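Local coordinates for terminal oxygenase component of carbazole (Janthinobacterium sp., PDB 7BUG), which catalyses the angular dioxygenation of carbazole as the terminal oxygenase of carbazole 1,9a-dioxygenase, using a Rieske [2Fe-2S] cluster and a non-haem iron, at residues Y30-S35 with K44-L49; L49-L54 with I135-G140; C64-C69 with K122-Q127. All coordinates share one frame; numbering follows the deposited sequence.

All three contacts lie in one six-stranded antiparallel sheet, that of the Rieske domain. From the N terminus, contact 1 closes first: the eight residues between segments 30-35 and 44-49 hold no helix or strand, and the two outermost strands of the sheet, 28-32 and 44-48, pack side chain to side chain. Contact 2 follows in series, sharing Leu49, and closes a much longer loop of 80 residues by bringing strand 51-58 against strand 132-137. Contact 3 is nested inside that loop, pairing the neighbouring strands 61-66 and 123-129. Hydrogen bonds Leu46 to Leu53 and Tyr30 to Ile135 join contacts 1 and 2; a Glu51-Tyr124 hydrogen bond and an Asp139-Lys122 salt bridge join contacts 2 and 3.

Contact 1 (Y30-S35 with K44-L49); sequences YPVMFS and KTLKLL
Strand 30-32, which carries Tyr30 and Val32, faces strand 44-48 with Leu46 and Leu48 at an angle of 147° between their directions, and the axes approach to 9.3 Å. No hydrogen bond joins the segments; these outermost strands of the Rieske-domain sheet meet through side chains. At one end Leu49 CD1 lies over a face of the Tyr30 ring, a CH-pi contact 4.2 Å from the centroid and offset toward the rim. The ring's OH is hydrogen-bonded outside the contact, to Phe25 O. Leu48 straddles the next step: CD1 meets Tyr30 CB at 4.0 Å, and CD2 meets Val32 CG1. Val32 CG2 in turn lies 3.8 Å from Leu46 CD2. The chain turns a corner at Met33, whose CG is placed between the backbone N and carbonyl carbon (chi1 69°); a further bend at chi3 lays CE across Leu46. CE to Leu46 CD2 is only 3.3 Å, tighter than usual for carbons, while CE touches Lys44 CB at 4.2 Å. With only carbon atoms meeting across a buried interface, cohesion here rests on dispersion and exclusion of water.

Contact 2 (L49-L54 with I135-G140); sequences LGENLL and IYLGDG
Leu49, Glu51 and Leu53 meet Ile135 and Leu137 inside the antiparallel sheet of the Rieske domain, where the sheet curls so that strand 51-58 faces strand 132-137 although two other strands separate them in its order. The geometry supports packing across the interior rather than pairing: the axes of 51-54 and 135-137 stay 11.2 Å apart, their directions differ by 147°, and no hydrogen bond links the segments. Leu137 takes part in three of the four side-chain contacts. Its chi1 of -157° sends CG toward strand 51-54, and chi2 of -59° spreads the methyls, CD1 to Leu49 and Glu51, CD2 to Leu53. CD1 meets Leu49 CD2 at 3.7 Å where the two leucines lie alongside one another, running opposite ways, and CD2 lies 3.8 Å from Leu53 CD1. That same methyl of Leu53 reaches Ile135 CD1 tip to tip at 4.0 Å. Tyr124 of the adjoining strand packs on Leu53, Ile135 and Leu137, walling this group of side chains from another side. Leu137 is also the centre of an inverse gamma turn, marked by a weak bond from Gly138 N to Tyr136 O. Cutting Leu137 back to an alanine is likely to open a gap between Leu49 and Leu53, leaving Leu53 CD1 with Ile135 alone across the contact. Glu51 brings a buried carboxylate to the edge of this apolar patch, and its charge is probably balanced by salt bridges from OE1 to Lys66 NZ and OE2 to Arg26 NH1, with hydrogen bonds from Tyr124 OH to OE1 and Gln377 NE2 to OE2. Besides those polar partners, Glu51 OE2 rests against Leu137 CD1 at 3.7 Å.

Contact 3 (C64-C69 with K122-Q127); sequences CLKDRC and KTYPVQ. With MXE (2-methoxyethanol), chain N; FES (Fe2/s2 (inorganic) cluster), chain D; CO3 (carbonate ion), chain M.
Lys66 N donates to Lys122 O at 2.9 Å with an almost straight N-H...O angle of 170°. Tyr124 N donates to Cys64 O at 3.2 Å from above the carbonyl plane, 39° out of it, so this longer bond is the less regular. The return bond expected between Cys64 N and Tyr124 O is replaced by one water, which accepts from Cys64 N at 2.9 Å and donates to Tyr124 O at 2.7 Å, satisfying both. Lys66 NZ (salt bridge) and Tyr124 OH (hydrogen bond) both meet Glu51 OE1, while Lys122 NZ makes a salt bridge to Asp139. These strands, 61-66 and 123-129, are antiparallel neighbours in the Rieske domain; Leu65 and Thr123 form a non-hydrogen-bonded pair, their methyls CD2 and CG2 3.5 Å apart on one face. On the other, a chi1 of 179° carries Cys64 SG to the edge of the Tyr124 ring, 4.0 Å from Tyr124 CB. Cys64 CB is pressed against Val126 CG2 at 3.4 Å. Val126 N donates a hydrogen bond to O1 of a carbonate, Gln127 NE2 one to O2 of the 2-methoxyethanol. Cys69 SG binds FE1 of the [2Fe-2S] cluster at 2.4 Å, together with Cys90 SG.

Contact 1 (Y30-S35 with K44-L49)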
ATOM      1  N   TYR A  30      26.143 -14.643   4.515  1.00 11.58           N
ATOM      2  CA  TYR A  30      25.926 -13.218   4.189  1.00 10.61           C
ATOM      3  C   TYR A  30      26.393 -12.315   5.324  1.00  9.80           C
ATOM      4  O   TYR A  30      26.059 -12.566   6.472  1.00 11.46           O
ATOM      5  CB  TYR A  30      24.429 -12.941   3.997  1.00 10.51           C
ATOM      6  CG  TYR A  30      23.861 -13.618   2.785  1.00 10.98           C
ATOM      7  CD1 TYR A  30      23.965 -13.046   1.537  1.00 10.17           C
ATOM      8  CD2 TYR A  30      23.253 -14.841   2.877  1.00 10.12           C
ATOM      9  CE1 TYR A  30      23.414 -13.652   0.414  1.00 11.26           C
ATOM     10  CE2 TYR A  30      22.748 -15.493   1.770  1.00 10.25           C
ATOM     11  CZ  TYR A  30      22.808 -14.889   0.528  1.00 10.74           C
ATOM     12  OH  TYR A  30      22.285 -15.567  -0.531  1.00 11.80           O
ATOM     13  N   PRO A  31      27.043 -11.201   5.002  1.00  9.84           N
ATOM     14  CA  PRO A  31      27.352 -10.186   6.003  1.00 10.25           C
ATOM     15  C   PRO A  31      26.142  -9.321   6.313  1.00 10.73           C
ATOM     16  O   PRO A  31      25.384  -9.026   5.401  1.00 13.42           O
ATOM     17  CB  PRO A  31      28.489  -9.394   5.387  1.00 10.46           C
ATOM     18  CG  PRO A  31      28.172  -9.408   3.945  1.00 11.19           C
ATOM     19  CD  PRO A  31      27.569 -10.788   3.683  1.00 10.67           C
ATOM     20  N   VAL A  32      25.951  -8.972   7.582  1.00 11.40           N
ATOM     21  CA  VAL A  32      24.729  -8.197   7.949  1.00 12.09           C
ATOM     22  C   VAL A  32      25.064  -6.977   8.793  1.00 14.43           C
ATOM     23  O   VAL A  32      24.206  -6.099   8.871  1.00 13.22           O
ATOM     24  CB  VAL A  32      23.737  -9.102   8.678  1.00 13.30           C
ATOM     25  CG1 VAL A  32      23.220 -10.194   7.729  1.00 14.38           C
ATOM     26  CG2 VAL A  32      24.310  -9.708   9.916  1.00 13.27           C
ATOM     27  N   MET A  33      26.224  -6.945   9.425  1.00 13.36           N
ATOM     28  CA  MET A  33      26.600  -5.797  10.292  1.00 14.56           C
ATOM     29  C   MET A  33      28.077  -5.939  10.627  1.00 14.56           C
ATOM     30  O   MET A  33      28.688  -6.935  10.241  1.00 13.61           O
ATOM     31  CB  MET A  33      25.787  -5.758  11.582  1.00 15.95           C
ATOM     32  CG  MET A  33      26.082  -6.857  12.520  1.00 17.00           C
ATOM     33  SD  MET A  33      24.990  -6.772  13.991  1.00 24.15           S
ATOM     34  CE  MET A  33      23.462  -7.338  13.279  1.00 25.48           C
ATOM     35  N   PHE A  34      28.638  -4.910  11.241  1.00 14.88           N
ATOM     36  CA  PHE A  34      30.053  -4.928  11.694  1.00 15.22           C
ATOM     37  C   PHE A  34      30.110  -5.395  13.141  1.00 14.10           C
ATOM     38  O   PHE A  34      29.187  -5.233  13.909  1.00 15.09           O
ATOM     39  CB  PHE A  34      30.709  -3.566  11.477  1.00 16.19           C
ATOM     40  CG  PHE A  34      30.811  -3.199  10.023  1.00 17.41           C
ATOM     41  CD1 PHE A  34      31.760  -3.790   9.209  1.00 22.03           C
ATOM     42  CD2 PHE A  34      29.895  -2.334   9.459  1.00 19.90           C
ATOM     43  CE1 PHE A  34      31.848  -3.463   7.852  1.00 22.14           C
ATOM     44  CE2 PHE A  34      29.994  -2.005   8.116  1.00 19.18           C
ATOM     45  CZ  PHE A  34      30.920  -2.605   7.307  1.00 20.52           C
ATOM     46  N   SER A  35      31.166  -6.127  13.453  1.00 14.41           N
ATOM     47  CA  SER A  35      31.412  -6.684  14.797  1.00 14.81           C
ATOM     48  C   SER A  35      31.229  -5.597  15.866  1.00 15.61           C
ATOM     49  O   SER A  35      30.624  -5.898  16.931  1.00 16.79           O
ATOM     50  CB  SER A  35      32.796  -7.233  14.819  1.00 15.31           C
ATOM     51  OG  SER A  35      32.915  -8.374  13.973  1.00 17.03           O
ATOM     52  N   LYS A  44      20.455  -7.714  18.669  1.00 16.00           N
ATOM     53  CA  LYS A  44      20.107  -6.832  17.529  1.00 17.47           C
ATOM     54  C   LYS A  44      19.164  -7.608  16.632  1.00 16.34           C
ATOM     55  O   LYS A  44      19.353  -8.839  16.468  1.00 15.50           O
ATOM     56  CB  LYS A  44      21.382  -6.432  16.800  1.00 20.80           C
ATOM     57  CG  LYS A  44      22.354  -5.591  17.633  1.00 28.14           C
ATOM     58  CD  LYS A  44      21.866  -4.150  17.817  1.00 33.93           C
ATOM     59  CE  LYS A  44      22.754  -3.265  18.679  1.00 35.63           C
ATOM     60  NZ  LYS A  44      23.226  -3.979  19.889  1.00 41.63           N
ATOM     61  N   THR A  45      18.184  -6.923  16.039  1.00 16.14           N
ATOM     62  CA  THR A  45      17.219  -7.524  15.093  1.00 18.34           C
ATOM     63  C   THR A  45      17.636  -7.158  13.689  1.00 17.73           C
ATOM     64  O   THR A  45      18.133  -6.052  13.499  1.00 22.14           O
ATOM     65  CB  THR A  45      15.857  -6.837  15.174  1.00 26.75           C
ATOM     66  OG1 THR A  45      16.121  -5.440  15.022  1.00 30.59           O
ATOM     67  CG2 THR A  45      15.170  -7.047  16.482  1.00 28.27           C
ATOM     68  N   LEU A  46      17.405  -8.061  12.756  1.00 14.25           N
ATOM     69  CA  LEU A  46      17.596  -7.724  11.342  1.00 14.17           C
ATOM     70  C   LEU A  46      16.754  -8.703  10.534  1.00 12.17           C
ATOM     71  O   LEU A  46      16.298  -9.710  11.068  1.00 13.27           O
ATOM     72  CB  LEU A  46      19.064  -7.778  10.994  1.00 16.28           C
ATOM     73  CG  LEU A  46      19.708  -9.149  11.181  1.00 18.55           C
ATOM     74  CD1 LEU A  46      19.771  -9.913   9.885  1.00 21.73           C
ATOM     75  CD2 LEU A  46      21.090  -8.967  11.760  1.00 24.69           C
ATOM     76  N   LYS A  47      16.535  -8.362   9.289  1.00 11.51           N
ATOM     77  CA  LYS A  47      15.826  -9.248   8.348  1.00 11.13           C
ATOM     78  C   LYS A  47      16.806  -9.649   7.237  1.00 10.70           C
ATOM     79  O   LYS A  47      17.433  -8.777   6.610  1.00 12.39           O
ATOM     80  CB  LYS A  47      14.567  -8.553   7.839  1.00 10.94           C
ATOM     81  CG  LYS A  47      13.770  -9.476   6.931  1.00 11.80           C
ATOM     82  CD  LYS A  47      12.496  -8.829   6.376  1.00 14.62           C
ATOM     83  CE  LYS A  47      11.380  -8.958   7.372  1.00 19.49           C
ATOM     84  NZ  LYS A  47      10.154  -8.357   6.810  1.00 22.47           N
ATOM     85  N   LEU A  48      16.909 -10.954   6.974  1.00  9.82           N
ATOM     86  CA  LEU A  48      17.835 -11.534   6.000  1.00 10.41           C
ATOM     87  C   LEU A  48      17.086 -12.583   5.187  1.00 10.47           C
ATOM     88  O   LEU A  48      16.477 -13.495   5.787  1.00 10.56           O
ATOM     89  CB  LEU A  48      19.020 -12.138   6.732  1.00 10.51           C
ATOM     90  CG  LEU A  48      20.055 -12.826   5.871  1.00 10.20           C
ATOM     91  CD1 LEU A  48      20.641 -11.916   4.810  1.00 11.15           C
ATOM     92  CD2 LEU A  48      21.152 -13.447   6.711  1.00 11.09           C
ATOM     93  N   LEU A  49      17.081 -12.436   3.864  1.00 10.13           N
ATOM     94  CA  LEU A  49      16.362 -13.396   2.980  1.00 10.95           C
ATOM     95  C   LEU A  49      14.898 -13.484   3.407  1.00  9.99           C
ATOM     96  O   LEU A  49      14.276 -14.550   3.290  1.00 11.47           O
ATOM     97  CB  LEU A  49      17.064 -14.762   2.991  1.00 12.81           C
ATOM     98  CG  LEU A  49      18.139 -14.993   1.934  1.00 16.39           C
ATOM     99  CD1 LEU A  49      19.210 -13.950   1.905  1.00 16.13           C
ATOM    100  CD2 LEU A  49      18.720 -16.398   2.069  1.00 16.21           C
TER

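Contact 2 (L49-L54 with I135-G140)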
ATOM      1  N   LEU A  49      17.081 -12.436   3.864  1.00 10.13           N
ATOM      2  CA  LEU A  49      16.362 -13.396   2.980  1.00 10.95           C
ATOM      3  C   LEU A  49      14.898 -13.484   3.407  1.00  9.99           C
ATOM      4  O   LEU A  49      14.276 -14.550   3.290  1.00 11.47           O
ATOM      5  CB  LEU A  49      17.064 -14.762   2.991  1.00 12.81           C
ATOM      6  CG  LEU A  49      18.139 -14.993   1.934  1.00 16.39           C
ATOM      7  CD1 LEU A  49      19.210 -13.950   1.905  1.00 16.13           C
ATOM      8  CD2 LEU A  49      18.720 -16.398   2.069  1.00 16.21           C
ATOM      9  N   GLY A  50      14.345 -12.393   3.931  1.00  9.80           N
ATOM     10  CA  GLY A  50      12.939 -12.281   4.332  1.00  9.45           C
ATOM     11  C   GLY A  50      12.643 -12.754   5.718  1.00  9.52           C
ATOM     12  O   GLY A  50      11.485 -12.584   6.215  1.00 11.56           O
ATOM     13  N   GLU A  51      13.633 -13.295   6.420  1.00 10.10           N
ATOM     14  CA  GLU A  51      13.446 -13.860   7.763  1.00  9.46           C
ATOM     15  C   GLU A  51      13.967 -12.868   8.826  1.00  9.03           C
ATOM     16  O   GLU A  51      15.123 -12.367   8.733  1.00  9.17           O
ATOM     17  CB  GLU A  51      14.268 -15.144   7.948  1.00  9.58           C
ATOM     18  CG  GLU A  51      13.992 -16.213   6.902  1.00 10.78           C
ATOM     19  CD  GLU A  51      14.564 -17.586   7.163  1.00 12.29           C
ATOM     20  OE1 GLU A  51      14.893 -17.870   8.318  1.00 13.54           O
ATOM     21  OE2 GLU A  51      14.615 -18.387   6.207  1.00 11.92           O
ATOM     22  N   ASN A  52      13.151 -12.676   9.857  1.00  9.51           N
ATOM     23  CA  ASN A  52      13.546 -11.797  10.986  1.00  9.85           C
ATOM     24  C   ASN A  52      14.435 -12.636  11.907  1.00  9.57           C
ATOM     25  O   ASN A  52      13.999 -13.729  12.335  1.00  9.74           O
ATOM     26  CB  ASN A  52      12.366 -11.265  11.816  1.00 11.02           C
ATOM     27  CG  ASN A  52      11.526 -10.282  11.020  1.00 12.93           C
ATOM     28  OD1 ASN A  52      12.085  -9.350  10.437  1.00 13.46           O
ATOM     29  ND2 ASN A  52      10.234 -10.515  10.953  1.00 14.38           N
ATOM     30  N   LEU A  53      15.619 -12.118  12.216  1.00 10.15           N
ATOM     31  CA  LEU A  53      16.605 -12.800  13.050  1.00 10.06           C
ATOM     32  C   LEU A  53      17.024 -11.918  14.218  1.00 10.63           C
ATOM     33  O   LEU A  53      16.994 -10.648  14.139  1.00 12.57           O
ATOM     34  CB  LEU A  53      17.849 -13.092  12.220  1.00 10.47           C
ATOM     35  CG  LEU A  53      17.639 -13.887  10.925  1.00 10.27           C
ATOM     36  CD1 LEU A  53      18.939 -14.113  10.189  1.00 11.32           C
ATOM     37  CD2 LEU A  53      16.901 -15.185  11.165  1.00 11.05           C
ATOM     38  N   LEU A  54      17.463 -12.594  15.266  1.00 10.47           N
ATOM     39  CA  LEU A  54      18.067 -11.934  16.437  1.00 12.27           C
ATOM     40  C   LEU A  54      19.504 -12.412  16.540  1.00 11.79           C
ATOM     41  O   LEU A  54      19.751 -13.630  16.386  1.00 13.54           O
ATOM     42  CB  LEU A  54      17.365 -12.343  17.721  1.00 15.22           C
ATOM     43  CG  LEU A  54      16.294 -11.421  18.255  1.00 20.47           C
ATOM     44  CD1 LEU A  54      15.781 -12.032  19.543  1.00 23.99           C
ATOM     45  CD2 LEU A  54      16.821 -10.004  18.517  1.00 20.78           C
ATOM     46  N   ILE A 135      26.175 -14.371   8.674  1.00 10.42           N
ATOM     47  CA  ILE A 135      25.182 -15.398   9.059  1.00 10.10           C
ATOM     48  C   ILE A 135      25.068 -16.389   7.910  1.00 11.01           C
ATOM     49  O   ILE A 135      24.979 -15.943   6.769  1.00 11.21           O
ATOM     50  CB  ILE A 135      23.828 -14.733   9.379  1.00 11.70           C
ATOM     51  CG1 ILE A 135      23.986 -13.791  10.569  1.00 11.42           C
ATOM     52  CG2 ILE A 135      22.729 -15.761   9.601  1.00 12.47           C
ATOM     53  CD1 ILE A 135      22.765 -13.001  10.883  1.00 12.33           C
ATOM     54  N   TYR A 136      25.093 -17.669   8.230  1.00 10.62           N
ATOM     55  CA  TYR A 136      24.828 -18.728   7.242  1.00 10.48           C
ATOM     56  C   TYR A 136      23.334 -18.935   7.202  1.00 11.19           C
ATOM     57  O   TYR A 136      22.797 -19.541   8.124  1.00 11.03           O
ATOM     58  CB  TYR A 136      25.559 -20.004   7.619  1.00 11.00           C
ATOM     59  CG  TYR A 136      25.338 -21.068   6.577  1.00 11.57           C
ATOM     60  CD1 TYR A 136      25.934 -20.970   5.339  1.00 12.26           C
ATOM     61  CD2 TYR A 136      24.506 -22.153   6.827  1.00 13.30           C
ATOM     62  CE1 TYR A 136      25.750 -21.951   4.383  1.00 12.33           C
ATOM     63  CE2 TYR A 136      24.346 -23.150   5.880  1.00 14.48           C
ATOM     64  CZ  TYR A 136      24.979 -23.048   4.664  1.00 13.78           C
ATOM     65  OH  TYR A 136      24.789 -24.055   3.752  1.00 15.53           O
ATOM     66  N   LEU A 137      22.649 -18.304   6.246  1.00 12.00           N
ATOM     67  CA  LEU A 137      21.177 -18.432   6.144  1.00 12.45           C
ATOM     68  C   LEU A 137      20.894 -19.720   5.367  1.00 13.79           C
ATOM     69  O   LEU A 137      20.696 -19.681   4.183  1.00 14.72           O
ATOM     70  CB  LEU A 137      20.565 -17.194   5.511  1.00 12.33           C
ATOM     71  CG  LEU A 137      19.099 -16.901   5.806  1.00 12.19           C
ATOM     72  CD1 LEU A 137      18.154 -18.013   5.373  1.00 12.77           C
ATOM     73  CD2 LEU A 137      18.874 -16.584   7.268  1.00 11.76           C
ATOM     74  N   GLY A 138      20.950 -20.813   6.094  1.00 13.72           N
ATOM     75  CA  GLY A 138      20.804 -22.143   5.502  1.00 14.32           C
ATOM     76  C   GLY A 138      20.689 -23.186   6.565  1.00 15.10           C
ATOM     77  O   GLY A 138      20.832 -22.913   7.753  1.00 14.85           O
ATOM     78  N   ASP A 139      20.575 -24.405   6.088  1.00 18.03           N
ATOM     79  CA  ASP A 139      20.214 -25.584   6.891  1.00 18.65           C
ATOM     80  C   ASP A 139      21.406 -26.534   6.873  1.00 20.32           C
ATOM     81  O   ASP A 139      22.170 -26.504   5.902  1.00 22.27           O
ATOM     82  CB  ASP A 139      19.016 -26.275   6.260  1.00 20.37           C
ATOM     83  CG  ASP A 139      17.894 -25.284   6.045  1.00 22.28           C
ATOM     84  OD1 ASP A 139      17.528 -24.599   7.070  1.00 20.82           O
ATOM     85  OD2 ASP A 139      17.495 -25.130   4.850  1.00 20.45           O
ATOM     86  N   GLY A 140      21.643 -27.227   7.959  1.00 22.67           N
ATOM     87  CA  GLY A 140      22.739 -28.208   8.003  1.00 25.58           C
ATOM     88  C   GLY A 140      24.087 -27.563   8.249  1.00 26.00           C
ATOM     89  O   GLY A 140      24.165 -26.366   8.617  1.00 25.92           O
TER

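Contact 3 (C64-C69 with K122-Q127)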
ATOM      1  N   CYS A  64      22.708 -16.668  16.756  1.00 11.29           N
ATOM      2  CA  CYS A  64      21.596 -16.187  15.914  1.00 11.81           C
ATOM      3  C   CYS A  64      20.400 -17.108  16.115  1.00 11.43           C
ATOM      4  O   CYS A  64      20.524 -18.319  15.833  1.00 13.62           O
ATOM      5  CB  CYS A  64      22.052 -16.139  14.467  1.00 11.76           C
ATOM      6  SG  CYS A  64      20.720 -15.591  13.370  1.00 13.25           S
ATOM      7  N   LEU A  65      19.261 -16.538  16.523  1.00 11.60           N
ATOM      8  CA  LEU A  65      17.955 -17.214  16.694  1.00 13.40           C
ATOM      9  C   LEU A  65      16.975 -16.562  15.751  1.00 13.08           C
ATOM     10  O   LEU A  65      17.075 -15.356  15.511  1.00 12.58           O
ATOM     11  CB  LEU A  65      17.413 -17.004  18.109  1.00 16.11           C
ATOM     12  CG  LEU A  65      17.881 -17.938  19.193  1.00 20.91           C
ATOM     13  CD1 LEU A  65      17.393 -17.411  20.523  1.00 19.71           C
ATOM     14  CD2 LEU A  65      17.347 -19.351  18.944  1.00 19.92           C
ATOM     15  N   LYS A  66      16.071 -17.343  15.217  1.00 11.77           N
ATOM     16  CA  LYS A  66      14.947 -16.735  14.469  1.00 11.86           C
ATOM     17  C   LYS A  66      14.167 -15.848  15.435  1.00 11.54           C
ATOM     18  O   LYS A  66      13.771 -16.286  16.495  1.00 10.45           O
ATOM     19  CB  LYS A  66      14.108 -17.787  13.767  1.00 13.37           C
ATOM     20  CG  LYS A  66      12.895 -17.179  13.067  1.00 16.30           C
ATOM     21  CD  LYS A  66      12.320 -18.202  12.101  1.00 18.55           C
ATOM     22  CE  LYS A  66      13.187 -18.422  10.892  1.00 21.03           C
ATOM     23  NZ  LYS A  66      12.446 -19.062   9.799  1.00 22.40           N
ATOM     24  N   ASP A  67      13.855 -14.639  15.007  1.00 10.07           N
ATOM     25  CA  ASP A  67      13.082 -13.679  15.818  1.00 10.50           C
ATOM     26  C   ASP A  67      11.591 -13.921  15.604  1.00  9.74           C
ATOM     27  O   ASP A  67      10.900 -13.079  15.014  1.00  9.93           O
ATOM     28  CB  ASP A  67      13.516 -12.278  15.444  1.00 10.31           C
ATOM     29  CG  ASP A  67      12.918 -11.173  16.315  1.00 10.45           C
ATOM     30  OD1 ASP A  67      12.424 -11.464  17.432  1.00 11.42           O
ATOM     31  OD2 ASP A  67      13.042 -10.000  15.885  1.00 11.07           O
ATOM     32  N   ARG A  68      11.104 -15.088  16.005  1.00  9.87           N
ATOM     33  CA  ARG A  68       9.682 -15.483  15.789  1.00 10.90           C
ATOM     34  C   ARG A  68       9.408 -16.575  16.809  1.00 11.09           C
ATOM     35  O   ARG A  68       9.918 -17.713  16.630  1.00 11.02           O
ATOM     36  CB  ARG A  68       9.377 -15.952  14.382  1.00 12.14           C
ATOM     37  CG  ARG A  68       7.883 -16.178  14.176  1.00 14.60           C
ATOM     38  CD  ARG A  68       7.453 -16.556  12.770  1.00 16.00           C
ATOM     39  NE  ARG A  68       8.081 -17.816  12.505  1.00 18.50           N
ATOM     40  CZ  ARG A  68       8.390 -18.296  11.302  1.00 19.03           C
ATOM     41  NH1 ARG A  68       8.038 -17.655  10.207  1.00 20.72           N
ATOM     42  NH2 ARG A  68       9.047 -19.419  11.209  1.00 23.03           N
ATOM     43  N   CYS A  69       8.699 -16.248  17.885  1.00  9.34           N
ATOM     44  CA  CYS A  69       8.356 -17.232  18.923  1.00  9.21           C
ATOM     45  C   CYS A  69       7.613 -18.436  18.298  1.00  9.49           C
ATOM     46  O   CYS A  69       6.729 -18.240  17.461  1.00  9.67           O
ATOM     47  CB  CYS A  69       7.559 -16.582  20.035  1.00  8.80           C
ATOM     48  SG  CYS A  69       7.349 -17.690  21.448  1.00  9.62           S
ATOM     49  N   LYS A 122      14.513 -22.176  15.373  1.00 12.18           N
ATOM     50  CA  LYS A 122      15.571 -22.210  14.351  1.00 12.88           C
ATOM     51  C   LYS A 122      16.742 -21.334  14.758  1.00 12.03           C
ATOM     52  O   LYS A 122      16.524 -20.197  15.291  1.00 11.70           O
ATOM     53  CB  LYS A 122      14.968 -21.766  13.015  1.00 13.43           C
ATOM     54  CG  LYS A 122      15.961 -21.783  11.883  1.00 14.37           C
ATOM     55  CD  LYS A 122      16.328 -23.179  11.461  1.00 16.35           C
ATOM     56  CE  LYS A 122      16.852 -23.265  10.045  1.00 19.52           C
ATOM     57  NZ  LYS A 122      17.409 -24.603   9.756  1.00 22.45           N
ATOM     58  N   THR A 123      17.951 -21.860  14.604  1.00 12.22           N
ATOM     59  CA  THR A 123      19.185 -21.098  14.792  1.00 12.56           C
ATOM     60  C   THR A 123      19.891 -21.120  13.450  1.00 11.24           C
ATOM     61  O   THR A 123      19.617 -22.011  12.578  1.00 13.60           O
ATOM     62  CB  THR A 123      20.077 -21.673  15.903  1.00 13.12           C
ATOM     63  OG1 THR A 123      20.451 -22.984  15.465  1.00 15.09           O
ATOM     64  CG2 THR A 123      19.377 -21.683  17.238  1.00 17.17           C
ATOM     65  N   TYR A 124      20.756 -20.152  13.274  1.00 11.80           N
ATOM     66  CA  TYR A 124      21.657 -20.043  12.126  1.00 11.29           C
ATOM     67  C   TYR A 124      23.070 -19.890  12.637  1.00 11.52           C
ATOM     68  O   TYR A 124      23.318 -19.127  13.584  1.00 11.83           O
ATOM     69  CB  TYR A 124      21.247 -18.921  11.166  1.00 11.32           C
ATOM     70  CG  TYR A 124      19.961 -19.239  10.463  1.00 11.38           C
ATOM     71  CD1 TYR A 124      19.878 -20.237   9.509  1.00 11.64           C
ATOM     72  CD2 TYR A 124      18.820 -18.499  10.711  1.00 11.77           C
ATOM     73  CE1 TYR A 124      18.688 -20.508   8.839  1.00 12.00           C
ATOM     74  CE2 TYR A 124      17.617 -18.766  10.080  1.00 12.15           C
ATOM     75  CZ  TYR A 124      17.554 -19.770   9.129  1.00 11.36           C
ATOM     76  OH  TYR A 124      16.394 -19.984   8.477  1.00 12.61           O
ATOM     77  N   PRO A 125      24.038 -20.512  11.944  1.00 12.13           N
ATOM     78  CA  PRO A 125      25.440 -20.273  12.244  1.00 13.00           C
ATOM     79  C   PRO A 125      25.836 -18.805  12.050  1.00 13.35           C
ATOM     80  O   PRO A 125      25.338 -18.152  11.128  1.00 12.85           O
ATOM     81  CB  PRO A 125      26.214 -21.168  11.266  1.00 12.89           C
ATOM     82  CG  PRO A 125      25.216 -22.221  10.834  1.00 13.53           C
ATOM     83  CD  PRO A 125      23.865 -21.534  10.899  1.00 12.80           C
ATOM     84  N   VAL A 126      26.713 -18.299  12.896  1.00 13.42           N
ATOM     85  CA  VAL A 126      27.238 -16.908  12.833  1.00 15.53           C
ATOM     86  C   VAL A 126      28.724 -16.939  13.049  1.00 17.75           C
ATOM     87  O   VAL A 126      29.158 -17.630  13.990  1.00 17.08           O
ATOM     88  CB  VAL A 126      26.742 -15.956  13.922  1.00 22.13           C
ATOM     89  CG1 VAL A 126      26.756 -14.531  13.424  1.00 18.88           C
ATOM     90  CG2 VAL A 126      25.462 -16.366  14.584  1.00 23.53           C
ATOM     91  N   GLN A 127      29.460 -16.182  12.239  1.00 15.67           N
ATOM     92  CA  GLN A 127      30.947 -16.123  12.315  1.00 19.05           C
ATOM     93  C   GLN A 127      31.306 -14.645  12.195  1.00 19.72           C
ATOM     94  O   GLN A 127      30.668 -13.944  11.371  1.00 20.03           O
ATOM     95  CB  GLN A 127      31.531 -16.932  11.151  1.00 21.58           C
ATOM     96  CG  GLN A 127      33.036 -17.121  11.157  1.00 29.59           C
ATOM     97  CD  GLN A 127      33.417 -18.061  10.055  1.00 32.14           C
ATOM     98  OE1 GLN A 127      32.557 -18.720   9.444  1.00 32.94           O
ATOM     99  NE2 GLN A 127      34.710 -18.132   9.805  1.00 44.30           N
TER
HETATM  100  O1  MXE N 411      36.951 -20.021   5.489  1.00 25.27           O
HETATM  101  C1  MXE N 411      37.247 -20.345   6.835  1.00 36.30           C
HETATM  102  C2  MXE N 411      36.307 -21.370   7.445  1.00 37.43           C
HETATM  103  O2  MXE N 411      35.371 -20.666   8.258  1.00 33.34           O
HETATM  104  C3  MXE N 411      34.006 -20.878   8.237  1.00 26.98           C
HETATM  105 FE1  FES D 401       6.125 -16.209  22.833  1.00  9.48          FE
HETATM  106 FE2  FES D 401       3.696 -16.991  23.730  1.00  9.30          FE
HETATM  107  S1  FES D 401       5.684 -17.273  24.722  1.00  9.72           S
HETATM  108  S2  FES D 401       4.139 -15.869  21.840  1.00  9.45           S
HETATM  109  C   CO3 M 410      28.030 -21.631  15.211  1.00 25.18           C
HETATM  110  O1  CO3 M 410      27.658 -20.435  14.932  1.00 21.52           O
HETATM  111  O2  CO3 M 410      27.376 -22.691  14.708  1.00 29.95           O
HETATM  112  O3  CO3 M 410      28.963 -21.807  16.132  1.00 36.38           O
HETATM  113  O   HOH W   1      23.872 -19.273  16.231  1.00 13.16           O